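Local coordinates for taurine dioxygenase (Burkholderia xenovorans, PDB 5KEU), which probably acts as an iron-dependent dioxygenase that uses 2-oxoglutarate as co-substrate, as other members of the TfdA family do, at residues P18-K23 against A48-A53. Residues are numbered along the deposited sequence; the frame is centred on the assembly and turned at random.
Sequences PSIQVK and AQIRAA
Gln-49 reaches from its helix across the side chain of Ile-20, and its terminal amide grips the chain just ahead of strand 21-24 with both ends. With CG anti to the carbonyl carbon (chi1 -74°) and the chain extended beyond it, OE1 accepts a hydrogen bond from Ile-20 N at 3.0 Å, the donor lying somewhat off the carbonyl plane. NE2 donates to Ser-19 OG at 3.1 Å and also bonds to Ser-45 OG, one helical turn earlier. Because a backbone N-H can only donate, the bond from Ile-20 N settles which end of the amide is the oxygen. A water adds a second bond to OE1, 2.8 Å away, and also donates to Ile-20 O.

Beside these hydrogen bonds the packing is apolar. Ile-20 CD1 lies 3.8 Å from Ile-50 CG1, and two residues on, within the strand, Val-22 CG2 meets Ala-53 CB more loosely, at 4.2 Å. This structural packing, away from the magnesium site, joins helix 44-57 to the lead-in and first part of strand 21-24, at the edge of the larger sheet of the cupin-type TauD/TfdA fold; Ile-20 and Val-22 also touch Leu-33 on adjoining strand 31-34, while Ile-50 and Ala-53 reach Phe-62 and Val-60 on strand 59-62.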
ATOM      1  N   PRO B  18      11.619   9.302 -28.371  1.00 69.42           N
ATOM      2  CA  PRO B  18      10.712   8.334 -27.742  1.00 62.10           C
ATOM      3  C   PRO B  18       9.270   8.832 -27.731  1.00 54.71           C
ATOM      4  O   PRO B  18       8.950   9.770 -27.007  1.00 54.47           O
ATOM      5  CB  PRO B  18      11.260   8.211 -26.310  1.00 58.76           C
ATOM      6  CG  PRO B  18      12.292   9.338 -26.156  1.00 64.87           C
ATOM      7  CD  PRO B  18      12.195  10.217 -27.375  1.00 70.52           C
ATOM      8  N   SER B  19       8.409   8.208 -28.534  1.00 50.40           N
ATOM      9  CA  SER B  19       7.050   8.713 -28.676  1.00 47.16           C
ATOM     10  C   SER B  19       6.214   8.470 -27.428  1.00 38.87           C
ATOM     11  O   SER B  19       5.235   9.191 -27.201  1.00 41.53           O
ATOM     12  CB  SER B  19       6.370   8.082 -29.900  1.00 46.90           C
ATOM     13  OG  SER B  19       6.176   6.681 -29.751  1.00 39.84           O
ATOM     14  N   ILE B  20       6.576   7.493 -26.607  1.00 27.91           N
ATOM     15  CA  ILE B  20       5.774   7.129 -25.448  1.00 26.15           C
ATOM     16  C   ILE B  20       6.456   7.651 -24.191  1.00 29.63           C
ATOM     17  O   ILE B  20       7.567   7.231 -23.847  1.00 28.93           O
ATOM     18  CB  ILE B  20       5.539   5.615 -25.381  1.00 25.01           C
ATOM     19  CG1 ILE B  20       4.781   5.172 -26.641  1.00 27.08           C
ATOM     20  CG2 ILE B  20       4.766   5.279 -24.120  1.00 24.54           C
ATOM     21  CD1 ILE B  20       4.249   3.740 -26.597  1.00 32.91           C
ATOM     22  N   GLN B  21       5.786   8.576 -23.516  1.00 24.54           N
ATOM     23  CA  GLN B  21       6.277   9.113 -22.257  1.00 29.00           C
ATOM     24  C   GLN B  21       6.107   8.086 -21.138  1.00 30.06           C
ATOM     25  O   GLN B  21       5.020   7.525 -20.972  1.00 26.82           O
ATOM     26  CB  GLN B  21       5.512  10.402 -21.948  1.00 31.49           C
ATOM     27  CG  GLN B  21       5.662  10.960 -20.553  1.00 39.02           C
ATOM     28  CD  GLN B  21       4.650  12.064 -20.281  1.00 47.29           C
ATOM     29  OE1 GLN B  21       3.936  12.028 -19.285  1.00 49.39           O
ATOM     30  NE2 GLN B  21       4.576  13.041 -21.179  1.00 55.65           N
ATOM     31  N   VAL B  22       7.177   7.846 -20.368  1.00 20.19           N
ATOM     32  CA  VAL B  22       7.186   6.869 -19.276  1.00 18.21           C
ATOM     33  C   VAL B  22       7.355   7.625 -17.960  1.00 23.15           C
ATOM     34  O   VAL B  22       8.403   8.237 -17.722  1.00 24.45           O
ATOM     35  CB  VAL B  22       8.299   5.821 -19.446  1.00 21.28           C
ATOM     36  CG1 VAL B  22       8.330   4.852 -18.228  1.00 16.15           C
ATOM     37  CG2 VAL B  22       8.112   5.040 -20.737  1.00 21.32           C
ATOM     38  N   LYS B  23       6.328   7.595 -17.104  1.00 18.31           N
ATOM     39  CA  LYS B  23       6.359   8.291 -15.813  1.00 18.58           C
ATOM     40  C   LYS B  23       6.375   7.285 -14.669  1.00 20.36           C
ATOM     41  O   LYS B  23       5.310   6.792 -14.262  1.00 16.53           O
ATOM     42  CB  LYS B  23       5.156   9.227 -15.665  1.00 25.06           C
ATOM     43  CG  LYS B  23       5.111  10.383 -16.631  1.00 39.95           C
ATOM     44  CD  LYS B  23       3.882  11.243 -16.355  1.00 56.64           C
ATOM     45  CE  LYS B  23       3.743  11.565 -14.877  1.00 67.59           C
ATOM     46  NZ  LYS B  23       2.438  12.220 -14.571  1.00 75.17           N
ATOM     47  N   ALA B  48       7.546  -2.107 -28.955  1.00 20.54           N
ATOM     48  CA  ALA B  48       8.836  -2.281 -28.303  1.00 19.38           C
ATOM     49  C   ALA B  48       8.959  -1.375 -27.090  1.00 21.82           C
ATOM     50  O   ALA B  48       9.466  -1.792 -26.045  1.00 24.27           O
ATOM     51  CB  ALA B  48       9.964  -2.008 -29.292  1.00 22.51           C
ATOM     52  N   GLN B  49       8.487  -0.131 -27.206  1.00 22.44           N
ATOM     53  CA  GLN B  49       8.599   0.799 -26.086  1.00 24.31           C
ATOM     54  C   GLN B  49       7.778   0.324 -24.903  1.00 22.99           C
ATOM     55  O   GLN B  49       8.226   0.405 -23.751  1.00 22.07           O
ATOM     56  CB  GLN B  49       8.145   2.198 -26.503  1.00 20.60           C
ATOM     57  CG  GLN B  49       9.107   2.957 -27.397  1.00 24.80           C
ATOM     58  CD  GLN B  49       8.554   4.323 -27.792  1.00 25.73           C
ATOM     59  OE1 GLN B  49       8.475   5.237 -26.970  1.00 29.52           O
ATOM     60  NE2 GLN B  49       8.145   4.457 -29.050  1.00 28.18           N
ATOM     61  N   ILE B  50       6.560  -0.156 -25.164  1.00 19.69           N
ATOM     62  CA  ILE B  50       5.719  -0.642 -24.076  1.00 19.30           C
ATOM     63  C   ILE B  50       6.343  -1.876 -23.446  1.00 19.95           C
ATOM     64  O   ILE B  50       6.401  -2.004 -22.217  1.00 19.74           O
ATOM     65  CB  ILE B  50       4.295  -0.914 -24.595  1.00 18.24           C
ATOM     66  CG1 ILE B  50       3.601   0.413 -24.927  1.00 20.00           C
ATOM     67  CG2 ILE B  50       3.507  -1.728 -23.589  1.00 16.57           C
ATOM     68  CD1 ILE B  50       2.311   0.243 -25.677  1.00 21.93           C
ATOM     69  N   ARG B  51       6.848  -2.787 -24.279  1.00 19.04           N
ATOM     70  CA  ARG B  51       7.507  -3.982 -23.768  1.00 20.96           C
ATOM     71  C   ARG B  51       8.713  -3.628 -22.901  1.00 18.81           C
ATOM     72  O   ARG B  51       8.909  -4.209 -21.829  1.00 18.17           O
ATOM     73  CB  ARG B  51       7.918  -4.881 -24.938  1.00 25.79           C
ATOM     74  CG  ARG B  51       7.966  -6.307 -24.522  1.00 31.52           C
ATOM     75  CD  ARG B  51       8.166  -7.333 -25.641  1.00 27.42           C
ATOM     76  NE  ARG B  51       8.231  -8.618 -24.955  1.00 25.37           N
ATOM     77  CZ  ARG B  51       7.236  -9.491 -24.909  1.00 28.42           C
ATOM     78  NH1 ARG B  51       6.113  -9.250 -25.579  1.00 22.58           N
ATOM     79  NH2 ARG B  51       7.376 -10.611 -24.215  1.00 29.10           N
ATOM     80  N   ALA B  52       9.520  -2.659 -23.334  1.00 20.55           N
ATOM     81  CA  ALA B  52      10.691  -2.279 -22.545  1.00 19.30           C
ATOM     82  C   ALA B  52      10.285  -1.641 -21.221  1.00 17.69           C
ATOM     83  O   ALA B  52      10.916  -1.886 -20.182  1.00 16.67           O
ATOM     84  CB  ALA B  52      11.574  -1.331 -23.350  1.00 21.00           C
ATOM     85  N   ALA B  53       9.250  -0.801 -21.236  1.00 16.64           N
ATOM     86  CA  ALA B  53       8.813  -0.185 -19.987  1.00 16.54           C
ATOM     87  C   ALA B  53       8.257  -1.235 -19.041  1.00 16.30           C
ATOM     88  O   ALA B  53       8.448  -1.154 -17.821  1.00 18.17           O
ATOM     89  CB  ALA B  53       7.764   0.891 -20.270  1.00 20.03           C
TER
HETATM   90  O   HOH W   1       9.138   4.805 -24.236  1.00 28.54           O